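Major centromere autoantigen B (Homo sapiens, PDB 1HLV) binds the CENP-B box DNA of centromeres through two helix-turn-helix domains in its N-terminal part and kinks the DNA. Local coordinates at residues I17-E22 with G29-R34; K4-T9 with F35-S40; I82-Q87 with L93-I98. All blocks are in the same frame, centred on the assembly; numbering follows the deposited sequence.

Contact 1: residues I17-E22 with G29-R34. With nucleotides of chain A.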
loop_
_atom_site.group_PDB
_atom_site.type_symbol
_atom_site.label_atom_id
_atom_site.label_comp_id
_atom_site.label_asym_id
_atom_site.label_seq_id
_atom_site.Cartn_x
_atom_site.Cartn_y
_atom_site.Cartn_z
ATOM N N ILE C 17 -13.689 -9.296 -0.940
ATOM C CA ILE C 17 -13.225 -10.436 -0.162
ATOM C C ILE C 17 -14.188 -10.692 0.986
ATOM O O ILE C 17 -14.628 -11.816 1.208
ATOM C CB ILE C 17 -11.812 -10.174 0.406
ATOM C CG1 ILE C 17 -10.782 -10.249 -0.722
ATOM C CG2 ILE C 17 -11.480 -11.178 1.493
ATOM C CD1 ILE C 17 -9.440 -9.655 -0.352
ATOM N N GLN C 18 -14.509 -9.630 1.715
ATOM C CA GLN C 18 -15.415 -9.719 2.848
ATOM C C GLN C 18 -16.777 -10.253 2.410
ATOM O O GLN C 18 -17.437 -10.989 3.148
ATOM C CB GLN C 18 -15.582 -8.339 3.480
ATOM C CG GLN C 18 -16.551 -8.306 4.641
ATOM C CD GLN C 18 -16.876 -6.895 5.095
ATOM O OE1 GLN C 18 -17.694 -6.699 5.998
ATOM N NE2 GLN C 18 -16.240 -5.902 4.470
ATOM N N GLU C 19 -17.196 -9.879 1.208
ATOM C CA GLU C 19 -18.480 -10.326 0.691
ATOM C C GLU C 19 -18.506 -11.847 0.549
ATOM O O GLU C 19 -19.490 -12.497 0.906
ATOM C CB GLU C 19 -18.763 -9.683 -0.668
ATOM C CG GLU C 19 -20.147 -9.988 -1.217
ATOM C CD GLU C 19 -21.243 -9.204 -0.509
ATOM O OE1 GLU C 19 -21.010 -8.737 0.626
ATOM O OE2 GLU C 19 -22.343 -9.066 -1.086
ATOM N N VAL C 20 -17.421 -12.411 0.031
ATOM C CA VAL C 20 -17.337 -13.848 -0.167
ATOM C C VAL C 20 -17.300 -14.633 1.140
ATOM O O VAL C 20 -17.878 -15.711 1.226
ATOM C CB VAL C 20 -16.105 -14.218 -1.020
ATOM C CG1 VAL C 20 -15.931 -15.729 -1.066
ATOM C CG2 VAL C 20 -16.275 -13.667 -2.429
ATOM N N GLU C 21 -16.638 -14.096 2.158
ATOM C CA GLU C 21 -16.549 -14.782 3.442
ATOM C C GLU C 21 -17.848 -14.725 4.252
ATOM O O GLU C 21 -18.091 -15.583 5.099
ATOM C CB GLU C 21 -15.396 -14.205 4.264
ATOM C CG GLU C 21 -14.075 -14.216 3.509
ATOM C CD GLU C 21 -12.895 -13.781 4.363
ATOM O OE1 GLU C 21 -13.041 -12.800 5.130
ATOM O OE2 GLU C 21 -11.816 -14.415 4.252
ATOM N N GLU C 22 -18.684 -13.726 3.985
ATOM C CA GLU C 22 -19.948 -13.584 4.701
ATOM C C GLU C 22 -21.112 -14.229 3.952
ATOM O O GLU C 22 -22.220 -14.316 4.472
ATOM C CB GLU C 22 -20.263 -12.107 4.937
ATOM C CG GLU C 22 -19.165 -11.350 5.645
ATOM C CD GLU C 22 -19.507 -9.887 5.840
ATOM O OE1 GLU C 22 -20.110 -9.295 4.916
ATOM O OE2 GLU C 22 -19.164 -9.326 6.903
ATOM N N GLY C 29 -19.858 -16.779 -9.251
ATOM C CA GLY C 29 -20.310 -15.995 -10.387
ATOM C C GLY C 29 -21.352 -14.972 -9.967
ATOM O O GLY C 29 -21.492 -13.920 -10.589
ATOM N N GLU C 30 -22.091 -15.281 -8.908
ATOM C CA GLU C 30 -23.113 -14.371 -8.405
ATOM C C GLU C 30 -22.440 -13.182 -7.733
ATOM O O GLU C 30 -22.827 -12.031 -7.953
ATOM C CB GLU C 30 -24.030 -15.090 -7.407
ATOM C CG GLU C 30 -25.072 -14.207 -6.715
ATOM C CD GLU C 30 -25.746 -13.216 -7.655
ATOM O OE1 GLU C 30 -25.957 -13.550 -8.845
ATOM O OE2 GLU C 30 -26.075 -12.099 -7.195
ATOM N N ILE C 31 -21.430 -13.457 -6.916
ATOM C CA ILE C 31 -20.717 -12.379 -6.248
ATOM C C ILE C 31 -19.983 -11.512 -7.278
ATOM O O ILE C 31 -19.975 -10.282 -7.172
ATOM C CB ILE C 31 -19.735 -12.931 -5.208
ATOM C CG1 ILE C 31 -20.528 -13.678 -4.128
ATOM C CG2 ILE C 31 -18.919 -11.797 -4.606
ATOM C CD1 ILE C 31 -19.699 -14.187 -2.970
ATOM N N ALA C 32 -19.388 -12.147 -8.283
ATOM C CA ALA C 32 -18.696 -11.400 -9.325
ATOM C C ALA C 32 -19.683 -10.446 -10.002
ATOM O O ALA C 32 -19.343 -9.304 -10.323
ATOM C CB ALA C 32 -18.100 -12.353 -10.358
ATOM N N ARG C 33 -20.908 -10.917 -10.216
ATOM C CA ARG C 33 -21.923 -10.093 -10.857
ATOM C C ARG C 33 -22.264 -8.883 -10.003
ATOM O O ARG C 33 -22.364 -7.767 -10.513
ATOM C CB ARG C 33 -23.202 -10.890 -11.110
ATOM C CG ARG C 33 -24.258 -10.074 -11.844
ATOM C CD ARG C 33 -25.668 -10.619 -11.633
ATOM N NE ARG C 33 -26.539 -9.622 -11.014
ATOM C CZ ARG C 33 -26.624 -9.403 -9.705
ATOM N NH1 ARG C 33 -25.892 -10.116 -8.861
ATOM N NH2 ARG C 33 -27.432 -8.459 -9.235
ATOM N N ARG C 34 -22.448 -9.109 -8.706
ATOM C CA ARG C 34 -22.780 -8.033 -7.782
ATOM C C ARG C 34 -21.781 -6.888 -7.820
ATOM O O ARG C 34 -22.145 -5.737 -7.586
ATOM C CB ARG C 34 -22.861 -8.563 -6.357
ATOM C CG ARG C 34 -23.983 -9.538 -6.125
ATOM C CD ARG C 34 -24.060 -9.902 -4.660
ATOM N NE ARG C 34 -25.188 -10.779 -4.390
ATOM C CZ ARG C 34 -25.612 -11.085 -3.170
ATOM N NH1 ARG C 34 -24.993 -10.580 -2.107
ATOM N NH2 ARG C 34 -26.660 -11.883 -3.015
ATOM P P DC A 3 -19.518 -20.741 -9.255
ATOM O OP1 DC A 3 -19.813 -20.896 -7.806
ATOM O OP2 DC A 3 -19.976 -19.525 -9.979
ATOM O "O5'" DC A 3 -17.958 -20.952 -9.462
ATOM C "C5'" DC A 3 -17.346 -22.104 -8.907
ATOM C "C4'" DC A 3 -15.847 -22.048 -9.061
ATOM O "O4'" DC A 3 -15.442 -22.503 -10.374
ATOM C "C3'" DC A 3 -15.179 -20.694 -8.822
ATOM O "O3'" DC A 3 -14.171 -20.891 -7.832
ATOM C "C2'" DC A 3 -14.604 -20.323 -10.185
ATOM C "C1'" DC A 3 -14.428 -21.669 -10.891
ATOM N N1 DC A 3 -14.590 -21.639 -12.362
ATOM C C2 DC A 3 -13.711 -22.389 -13.166
ATOM O O2 DC A 3 -12.829 -23.072 -12.626
ATOM N N3 DC A 3 -13.851 -22.350 -14.511
ATOM C C4 DC A 3 -14.818 -21.609 -15.060
ATOM N N4 DC A 3 -14.921 -21.598 -16.395
ATOM C C5 DC A 3 -15.725 -20.844 -14.269
ATOM C C6 DC A 3 -15.578 -20.890 -12.938
#

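Contact 2: residues K4-T9 with F35-S40. With nucleotides of chain B; nucleotides of chain A.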
loop_
_atom_site.group_PDB
_atom_site.type_symbol
_atom_site.label_atom_id
_atom_site.label_comp_id
_atom_site.label_asym_id
_atom_site.label_seq_id
_atom_site.Cartn_x
_atom_site.Cartn_y
_atom_site.Cartn_z
ATOM N N LYS C 4 -9.246 -0.822 -20.778
ATOM C CA LYS C 4 -9.305 -2.232 -21.137
ATOM C C LYS C 4 -9.269 -3.121 -19.902
ATOM O O LYS C 4 -9.636 -4.293 -19.963
ATOM C CB LYS C 4 -8.153 -2.572 -22.087
ATOM C CG LYS C 4 -8.198 -1.747 -23.363
ATOM C CD LYS C 4 -7.009 -2.007 -24.271
ATOM C CE LYS C 4 -7.020 -3.416 -24.850
ATOM N NZ LYS C 4 -5.819 -3.643 -25.711
ATOM N N ARG C 5 -8.821 -2.558 -18.785
ATOM C CA ARG C 5 -8.763 -3.287 -17.519
ATOM C C ARG C 5 -9.157 -2.355 -16.398
ATOM O O ARG C 5 -8.663 -1.234 -16.296
ATOM C CB ARG C 5 -7.365 -3.821 -17.224
ATOM C CG ARG C 5 -6.888 -4.882 -18.166
ATOM C CD ARG C 5 -5.559 -5.436 -17.701
ATOM N NE ARG C 5 -4.901 -6.183 -18.758
ATOM C CZ ARG C 5 -3.648 -6.615 -18.694
ATOM N NH1 ARG C 5 -2.911 -6.372 -17.608
ATOM N NH2 ARG C 5 -3.123 -7.271 -19.727
ATOM N N ARG C 6 -10.054 -2.831 -15.555
ATOM C CA ARG C 6 -10.532 -2.054 -14.439
ATOM C C ARG C 6 -9.646 -2.316 -13.226
ATOM O O ARG C 6 -9.511 -3.459 -12.785
ATOM C CB ARG C 6 -11.974 -2.456 -14.145
ATOM C CG ARG C 6 -12.521 -1.962 -12.822
ATOM C CD ARG C 6 -13.179 -0.591 -12.931
ATOM N NE ARG C 6 -14.009 -0.314 -11.759
ATOM C CZ ARG C 6 -14.979 -1.119 -11.323
ATOM N NH1 ARG C 6 -15.244 -2.258 -11.961
ATOM N NH2 ARG C 6 -15.690 -0.791 -10.247
ATOM N N GLN C 7 -9.018 -1.267 -12.706
ATOM C CA GLN C 7 -8.181 -1.406 -11.520
ATOM C C GLN C 7 -9.032 -1.051 -10.299
ATOM O O GLN C 7 -9.809 -0.097 -10.325
ATOM C CB GLN C 7 -6.953 -0.491 -11.606
ATOM C CG GLN C 7 -5.740 -1.107 -12.319
ATOM C CD GLN C 7 -4.948 -2.067 -11.435
ATOM O OE1 GLN C 7 -5.308 -2.318 -10.278
ATOM N NE2 GLN C 7 -3.861 -2.608 -11.981
ATOM N N LEU C 8 -8.882 -1.827 -9.233
ATOM C CA LEU C 8 -9.654 -1.619 -8.016
ATOM C C LEU C 8 -8.781 -1.123 -6.866
ATOM O O LEU C 8 -7.574 -1.363 -6.852
ATOM C CB LEU C 8 -10.316 -2.944 -7.629
ATOM C CG LEU C 8 -11.123 -3.610 -8.753
ATOM C CD1 LEU C 8 -11.253 -5.092 -8.488
ATOM C CD2 LEU C 8 -12.494 -2.964 -8.857
ATOM N N THR C 9 -9.385 -0.425 -5.905
ATOM C CA THR C 9 -8.630 0.057 -4.753
ATOM C C THR C 9 -8.554 -1.058 -3.725
ATOM O O THR C 9 -9.326 -2.014 -3.767
ATOM C CB THR C 9 -9.295 1.262 -4.060
ATOM O OG1 THR C 9 -10.540 0.851 -3.484
ATOM C CG2 THR C 9 -9.523 2.399 -5.048
ATOM N N PHE C 35 -20.519 -7.202 -8.091
ATOM C CA PHE C 35 -19.496 -6.172 -8.153
ATOM C C PHE C 35 -19.147 -5.841 -9.580
ATOM O O PHE C 35 -18.300 -4.989 -9.837
ATOM C CB PHE C 35 -18.249 -6.597 -7.380
ATOM C CG PHE C 35 -18.467 -6.662 -5.905
ATOM C CD1 PHE C 35 -18.828 -7.857 -5.294
ATOM C CD2 PHE C 35 -18.391 -5.509 -5.134
ATOM C CE1 PHE C 35 -19.114 -7.903 -3.938
ATOM C CE2 PHE C 35 -18.678 -5.541 -3.770
ATOM C CZ PHE C 35 -19.041 -6.742 -3.173
ATOM N N ASN C 36 -19.812 -6.518 -10.508
ATOM C CA ASN C 36 -19.595 -6.273 -11.923
ATOM C C ASN C 36 -18.129 -6.455 -12.311
ATOM O O ASN C 36 -17.510 -5.553 -12.868
ATOM C CB ASN C 36 -20.044 -4.851 -12.267
ATOM C CG ASN C 36 -20.054 -4.582 -13.762
ATOM O OD1 ASN C 36 -19.902 -3.439 -14.190
ATOM N ND2 ASN C 36 -20.252 -5.630 -14.561
ATOM N N ILE C 37 -17.575 -7.620 -11.998
ATOM C CA ILE C 37 -16.191 -7.933 -12.338
ATOM C C ILE C 37 -16.153 -9.348 -12.894
ATOM O O ILE C 37 -16.977 -10.188 -12.530
ATOM C CB ILE C 37 -15.265 -7.883 -11.110
ATOM C CG1 ILE C 37 -15.786 -8.838 -10.033
ATOM C CG2 ILE C 37 -15.150 -6.462 -10.603
ATOM C CD1 ILE C 37 -14.864 -8.978 -8.836
ATOM N N PRO C 38 -15.190 -9.638 -13.777
ATOM C CA PRO C 38 -15.099 -10.985 -14.348
ATOM C C PRO C 38 -14.868 -12.018 -13.251
ATOM O O PRO C 38 -14.177 -11.739 -12.269
ATOM C CB PRO C 38 -13.899 -10.881 -15.290
ATOM C CG PRO C 38 -13.856 -9.413 -15.651
ATOM C CD PRO C 38 -14.145 -8.759 -14.327
ATOM N N PRO C 39 -15.458 -13.217 -13.386
ATOM C CA PRO C 39 -15.251 -14.244 -12.354
ATOM C C PRO C 39 -13.758 -14.519 -12.227
ATOM O O PRO C 39 -13.246 -14.860 -11.158
ATOM C CB PRO C 39 -16.050 -15.441 -12.879
ATOM C CG PRO C 39 -16.197 -15.165 -14.357
ATOM C CD PRO C 39 -16.390 -13.685 -14.423
ATOM N N SER C 40 -13.073 -14.340 -13.348
ATOM C CA SER C 40 -11.629 -14.499 -13.437
ATOM C C SER C 40 -10.978 -13.528 -12.436
ATOM O O SER C 40 -10.092 -13.903 -11.668
ATOM C CB SER C 40 -11.186 -14.150 -14.859
ATOM O OG SER C 40 -9.789 -14.254 -15.002
ATOM P P DC B 15 -10.585 -6.561 -15.136
ATOM O OP1 DC B 15 -11.077 -5.407 -15.933
ATOM O OP2 DC B 15 -11.311 -6.962 -13.902
ATOM O "O5'" DC B 15 -10.448 -7.803 -16.122
ATOM C "C5'" DC B 15 -9.893 -7.627 -17.421
ATOM C "C4'" DC B 15 -9.693 -8.964 -18.095
ATOM O "O4'" DC B 15 -8.556 -9.669 -17.539
ATOM C "C3'" DC B 15 -10.872 -9.931 -17.991
ATOM O "O3'" DC B 15 -10.944 -10.667 -19.211
ATOM C "C2'" DC B 15 -10.431 -10.878 -16.886
ATOM C "C1'" DC B 15 -8.952 -10.990 -17.203
ATOM N N1 DC B 15 -8.062 -11.483 -16.135
ATOM C C2 DC B 15 -6.784 -11.930 -16.497
ATOM O O2 DC B 15 -6.459 -11.902 -17.693
ATOM N N3 DC B 15 -5.938 -12.374 -15.539
ATOM C C4 DC B 15 -6.325 -12.385 -14.258
ATOM N N4 DC B 15 -5.448 -12.816 -13.341
ATOM C C5 DC B 15 -7.627 -11.947 -13.861
ATOM C C6 DC B 15 -8.455 -11.507 -14.826
ATOM P P DG A 10 -1.355 -4.148 -23.628
ATOM O OP1 DG A 10 -2.109 -5.020 -24.571
ATOM O OP2 DG A 10 -0.367 -3.166 -24.156
ATOM O "O5'" DG A 10 -2.415 -3.350 -22.749
ATOM C "C5'" DG A 10 -3.616 -3.975 -22.318
ATOM C "C4'" DG A 10 -4.004 -3.468 -20.950
ATOM O "O4'" DG A 10 -3.095 -3.982 -19.950
ATOM C "C3'" DG A 10 -3.987 -1.950 -20.799
ATOM O "O3'" DG A 10 -5.104 -1.562 -19.993
ATOM C "C2'" DG A 10 -2.658 -1.677 -20.111
ATOM C "C1'" DG A 10 -2.465 -2.916 -19.244
ATOM N N9 DG A 10 -1.080 -3.321 -19.018
ATOM C C8 DG A 10 -0.097 -3.439 -19.972
ATOM N N7 DG A 10 1.015 -3.942 -19.505
ATOM C C5 DG A 10 0.762 -4.151 -18.155
ATOM C C6 DG A 10 1.587 -4.704 -17.147
ATOM O O6 DG A 10 2.725 -5.178 -17.259
ATOM N N1 DG A 10 0.958 -4.696 -15.906
ATOM C C2 DG A 10 -0.313 -4.239 -15.671
ATOM N N2 DG A 10 -0.735 -4.316 -14.395
ATOM N N3 DG A 10 -1.110 -3.744 -16.612
ATOM C C4 DG A 10 -0.510 -3.732 -17.824
ATOM P P DA B 14 -6.327 -6.739 -9.581
ATOM O OP1 DA B 14 -6.709 -5.592 -8.725
ATOM O OP2 DA B 14 -6.445 -8.127 -9.053
ATOM O "O5'" DA B 14 -7.129 -6.647 -10.954
ATOM C "C5'" DA B 14 -7.014 -5.490 -11.776
ATOM C "C4'" DA B 14 -7.320 -5.823 -13.216
ATOM O "O4'" DA B 14 -6.246 -6.558 -13.837
ATOM C "C3'" DA B 14 -8.570 -6.655 -13.457
ATOM O "O3'" DA B 14 -9.069 -6.256 -14.733
ATOM C "C2'" DA B 14 -8.015 -8.069 -13.503
ATOM C "C1'" DA B 14 -6.692 -7.856 -14.228
ATOM N N9 DA B 14 -5.610 -8.782 -13.898
ATOM C C8 DA B 14 -5.249 -9.249 -12.658
ATOM N N7 DA B 14 -4.128 -9.928 -12.656
ATOM C C5 DA B 14 -3.743 -9.935 -13.989
ATOM C C6 DA B 14 -2.618 -10.460 -14.641
ATOM N N6 DA B 14 -1.613 -11.061 -14.002
ATOM N N1 DA B 14 -2.547 -10.326 -15.986
ATOM C C2 DA B 14 -3.534 -9.677 -16.615
ATOM N N3 DA B 14 -4.628 -9.110 -16.106
ATOM C C4 DA B 14 -4.671 -9.278 -14.772
#

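Contact 3: residues I82-Q87 with L93-I98. With nucleotides of chain B.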
loop_
_atom_site.group_PDB
_atom_site.type_symbol
_atom_site.label_atom_id
_atom_site.label_comp_id
_atom_site.label_asym_id
_atom_site.label_seq_id
_atom_site.Cartn_x
_atom_site.Cartn_y
_atom_site.Cartn_z
ATOM N N ILE C 82 10.553 4.478 8.741
ATOM C CA ILE C 82 9.236 4.454 9.369
ATOM C C ILE C 82 9.358 4.066 10.836
ATOM O O ILE C 82 8.865 4.776 11.713
ATOM C CB ILE C 82 8.290 3.459 8.651
ATOM C CG1 ILE C 82 7.829 4.063 7.325
ATOM C CG2 ILE C 82 7.100 3.122 9.533
ATOM C CD1 ILE C 82 7.016 3.131 6.471
ATOM N N ALA C 83 10.017 2.943 11.099
ATOM C CA ALA C 83 10.191 2.480 12.465
ATOM C C ALA C 83 10.755 3.609 13.311
ATOM O O ALA C 83 10.322 3.833 14.446
ATOM C CB ALA C 83 11.131 1.293 12.499
ATOM N N TRP C 84 11.717 4.323 12.737
ATOM C CA TRP C 84 12.378 5.431 13.413
ATOM C C TRP C 84 11.457 6.588 13.814
ATOM O O TRP C 84 11.345 6.904 14.999
ATOM C CB TRP C 84 13.512 5.962 12.536
ATOM C CG TRP C 84 14.061 7.278 12.998
ATOM C CD1 TRP C 84 14.926 7.494 14.040
ATOM C CD2 TRP C 84 13.762 8.570 12.450
ATOM N NE1 TRP C 84 15.182 8.838 14.169
ATOM C CE2 TRP C 84 14.482 9.523 13.209
ATOM C CE3 TRP C 84 12.956 9.014 11.389
ATOM C CZ2 TRP C 84 14.420 10.897 12.940
ATOM C CZ3 TRP C 84 12.895 10.375 11.122
ATOM C CH2 TRP C 84 13.624 11.304 11.896
ATOM N N PHE C 85 10.804 7.228 12.845
ATOM C CA PHE C 85 9.935 8.350 13.176
ATOM C C PHE C 85 8.649 7.919 13.860
ATOM O O PHE C 85 8.008 8.712 14.550
ATOM C CB PHE C 85 9.625 9.212 11.932
ATOM C CG PHE C 85 8.680 8.580 10.931
ATOM C CD1 PHE C 85 7.385 8.211 11.288
ATOM C CD2 PHE C 85 9.067 8.432 9.603
ATOM C CE1 PHE C 85 6.494 7.709 10.339
ATOM C CE2 PHE C 85 8.186 7.934 8.649
ATOM C CZ PHE C 85 6.897 7.572 9.016
ATOM N N GLN C 86 8.275 6.660 13.669
ATOM C CA GLN C 86 7.063 6.130 14.275
ATOM C C GLN C 86 7.292 5.980 15.773
ATOM O O GLN C 86 6.350 5.907 16.557
ATOM C CB GLN C 86 6.731 4.778 13.657
ATOM C CG GLN C 86 5.265 4.574 13.401
ATOM C CD GLN C 86 5.021 3.486 12.378
ATOM O OE1 GLN C 86 5.405 2.327 12.576
ATOM N NE2 GLN C 86 4.385 3.854 11.268
ATOM N N GLN C 87 8.563 5.944 16.151
ATOM C CA GLN C 87 8.961 5.811 17.543
ATOM C C GLN C 87 8.964 7.196 18.191
ATOM O O GLN C 87 8.796 7.330 19.406
ATOM C CB GLN C 87 10.351 5.180 17.603
ATOM C CG GLN C 87 10.888 4.918 18.993
ATOM C CD GLN C 87 12.184 4.123 18.953
ATOM O OE1 GLN C 87 13.147 4.512 18.284
ATOM N NE2 GLN C 87 12.216 3.002 19.670
ATOM N N LEU C 93 5.231 13.475 19.505
ATOM C CA LEU C 93 6.018 14.533 18.898
ATOM C C LEU C 93 5.978 14.461 17.383
ATOM O O LEU C 93 5.860 13.382 16.803
ATOM C CB LEU C 93 7.466 14.444 19.363
ATOM C CG LEU C 93 7.693 14.512 20.872
ATOM C CD1 LEU C 93 9.185 14.417 21.138
ATOM C CD2 LEU C 93 7.104 15.807 21.438
ATOM N N PRO C 94 6.070 15.619 16.719
ATOM C CA PRO C 94 6.047 15.681 15.258
ATOM C C PRO C 94 7.475 15.518 14.751
ATOM O O PRO C 94 8.429 15.799 15.477
ATOM C CB PRO C 94 5.508 17.079 14.998
ATOM C CG PRO C 94 6.212 17.874 16.074
ATOM C CD PRO C 94 6.100 16.976 17.304
ATOM N N VAL C 95 7.632 15.062 13.515
ATOM C CA VAL C 95 8.970 14.897 12.964
ATOM C C VAL C 95 9.173 15.886 11.824
ATOM O O VAL C 95 8.547 15.787 10.773
ATOM C CB VAL C 95 9.211 13.438 12.482
ATOM C CG1 VAL C 95 8.080 12.983 11.583
ATOM C CG2 VAL C 95 10.534 13.342 11.758
ATOM N N LYS C 96 10.047 16.857 12.051
ATOM C CA LYS C 96 10.315 17.873 11.049
ATOM C C LYS C 96 10.817 17.278 9.739
ATOM O O LYS C 96 11.747 16.473 9.726
ATOM C CB LYS C 96 11.322 18.889 11.598
ATOM C CG LYS C 96 10.772 19.701 12.771
ATOM C CD LYS C 96 11.751 20.763 13.254
ATOM C CE LYS C 96 11.080 21.702 14.257
ATOM N NZ LYS C 96 12.042 22.666 14.875
ATOM N N GLY C 97 10.186 17.683 8.641
ATOM C CA GLY C 97 10.567 17.191 7.330
ATOM C C GLY C 97 12.061 17.233 7.085
ATOM O O GLY C 97 12.613 16.350 6.440
ATOM N N ILE C 98 12.712 18.267 7.603
ATOM C CA ILE C 98 14.153 18.438 7.458
ATOM C C ILE C 98 14.918 17.328 8.181
ATOM O O ILE C 98 15.947 16.854 7.702
ATOM C CB ILE C 98 14.586 19.836 7.990
ATOM C CG1 ILE C 98 14.537 20.845 6.848
ATOM C CG2 ILE C 98 15.985 19.797 8.579
ATOM C CD1 ILE C 98 15.459 20.479 5.686
ATOM P P DA B 2 9.913 20.190 4.667
ATOM O OP1 DA B 2 9.318 19.880 5.994
ATOM O OP2 DA B 2 10.930 19.282 4.077
ATOM O "O5'" DA B 2 8.709 20.336 3.638
ATOM C "C5'" DA B 2 7.601 21.165 3.962
ATOM C "C4'" DA B 2 6.682 21.301 2.774
ATOM O "O4'" DA B 2 7.398 21.957 1.698
ATOM C "C3'" DA B 2 6.132 19.993 2.194
ATOM O "O3'" DA B 2 4.732 20.152 1.940
ATOM C "C2'" DA B 2 6.905 19.827 0.895
ATOM C "C1'" DA B 2 7.147 21.270 0.487
ATOM N N9 DA B 2 8.287 21.497 -0.403
ATOM C C8 DA B 2 9.580 21.051 -0.255
ATOM N N7 DA B 2 10.377 21.406 -1.232
ATOM C C5 DA B 2 9.559 22.143 -2.079
ATOM C C6 DA B 2 9.809 22.805 -3.295
ATOM N N6 DA B 2 11.005 22.850 -3.883
ATOM N N1 DA B 2 8.778 23.436 -3.891
ATOM C C2 DA B 2 7.583 23.413 -3.290
ATOM N N3 DA B 2 7.226 22.839 -2.140
ATOM C C4 DA B 2 8.272 22.208 -1.580
#

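Contact 1: residues I17-E22 with G29-R34
Ile31 and Val20 form the packed half of this contact between helices 10-22 and 28-35. Ile31 points at the other helix. Its CD1 meets Val20 CG2 at 3.5 Å and also lies close to Val20 CA. Its second branch, CG2, touches the same Val20 methyl and, at 4.0 Å, Glu19 CG. The Val20 and Ile31 side chains cross at about a right angle. Ile31 CG1 stands anti to its carbonyl carbon (chi1 -63°), which carries CD1 across the gap to Val20. The axes of segments 17-22 and 29-34 come within 10.7 Å, with 143° between their directions. At that spacing the branched side chains bridge the gap. Val20 also touches Leu42 and Leu46 of helix 39-47, so this half joins the hydrophobic core.

The other half is polar and lies toward solvent. Glu19 adds its CG to the apolar patch, then its chain bends at chi2 and turns the carboxylate to Arg34. Arg34 NH1 donates to Glu19 OE2 at 3.2 Å, a salt bridge with a rather bent N-H angle of 142°. The oxygen lies near the guanidinium plane but is met on its anti side, out of the carboxylate plane. A straighter bond, also in the guanidinium plane, runs from Arg34 NE to the anti lone pair of Glu30 OE2 at 3.2 Å. Arg33 NH1 reaches the same oxygen at 2.6 Å, so Glu30 joins both arginines in one network.

Gly29 N donates to OP2 of DC3 of chain A at 2.8 Å, anchoring the start of helix 28-35 on a phosphate. Helices 28-35 and 39-47 make the helix-turn-helix, and helix 10-22 packs across them, the usual three-helix core of such DNA-binding domains.

Contact 2: residues K4-T9 with F35-S40
Arg6 reaches from the N-terminal arm toward Asn36 and Ile37, with the DNA backbone beside it. Arg6 CB lies 3.6 Å from OP1 of DC15 of chain B. CG is anti to the backbone N (chi1 167°) and the chain bends at chi2 (90°), which folds the guanidinium back over Leu8, with Leu8 CD2 over the centre of one face. At the tip, Arg6 NH1 comes within 4.1 Å of Asn36 O, near the guanidinium plane, and also approaches Ile37 CG2. These approaches are loose, and no hydrogen bond joins the two segments.

The DNA provides the firmer link. Arg6 N donates to the same OP1 at 2.8 Å in an almost straight bond, while Pro38 CD packs at 3.4 Å from OP2. One phosphate thus lies between arm and turn. Arg5 extends into the minor groove. O4' of DG10 of chain A lies over the centre of one guanidinium face, and C2 of DA14 of chain B lies over the other. Arg5 NH1 also hydrogen-bonds a thymine O2. Ser40 OG approaches C6 of DC15 of chain B at 3.1 Å and hydrogen-bonds a guanine N7.

The arm leads into helix 10-22, with Thr9 as its N-cap. The facing segment passes from the Schellman motif closing helix 28-35 at Asn36 into helix 39-47, where Leu8 reaches Ile45 and Ile37 reaches Leu42.

Contact 3: residues I82-Q87 with L93-I98
Val95 is the centre of this contact and offers one methyl to each of two aromatic residues on helix 75-88. Its CB points toward that helix. Val95 CG2, anti to the backbone N, lies 3.7 Å from Trp84 CH2 at the far end of the indole, and CZ3 is almost as near. Val95 CG1 turns to Phe85 instead and approaches Phe85 CB at 4.1 Å. The valine therefore sits against the root of Phe85 and the outer six-membered ring of Trp84.

With CG anti to the backbone N (chi1 168°), the Trp84 indole swings out so that its six-membered ring reaches Val95. The Phe85 CB points toward the loop, but chi1 of 72° sets the ring between N and carbonyl carbon and leads it away, toward Leu100 and Phe126. The contact is wholly apolar; no hydrogen bond crosses it.

Just beyond Val95, Gly97 opens helix 97-111 beside the DNA, its CA 3.3 Å from OP1 of DA2 of chain B. The loop thus touches helix 75-88 shortly before it reaches the phosphate backbone. Helix 97-111 also packs Leu100 on Trp84 and gives it Lys103 as a cation-pi partner, while helix 120-129 supplies Phe126.

Overall arrangement
Contacts 1 and 2 lie in the CENP-B N-terminal DNA-binding domain, their centres about 13 Å apart. They meet where helix 28-35 ends and turns into helix 39-47: Ala32 O probably accepts a hydrogen bond from Ile37 N, and Phe35 packs on Glu19. Contact 3 joins helix 75-88 to the start of helix 97-111 in the Tc5 transposase-type domain, about 40 Å from contact 1, centre to centre. Each contact has one buried residue, Ile31, Ile37 or Phe85, and a more exposed side; contact 2 is the most exposed. Contact 1 combines apolar packing with surface salt bridges, contact 2 is loose and bridged by DNA, and contact 3 is purely apolar. Each has a segment close to a DNA phosphate.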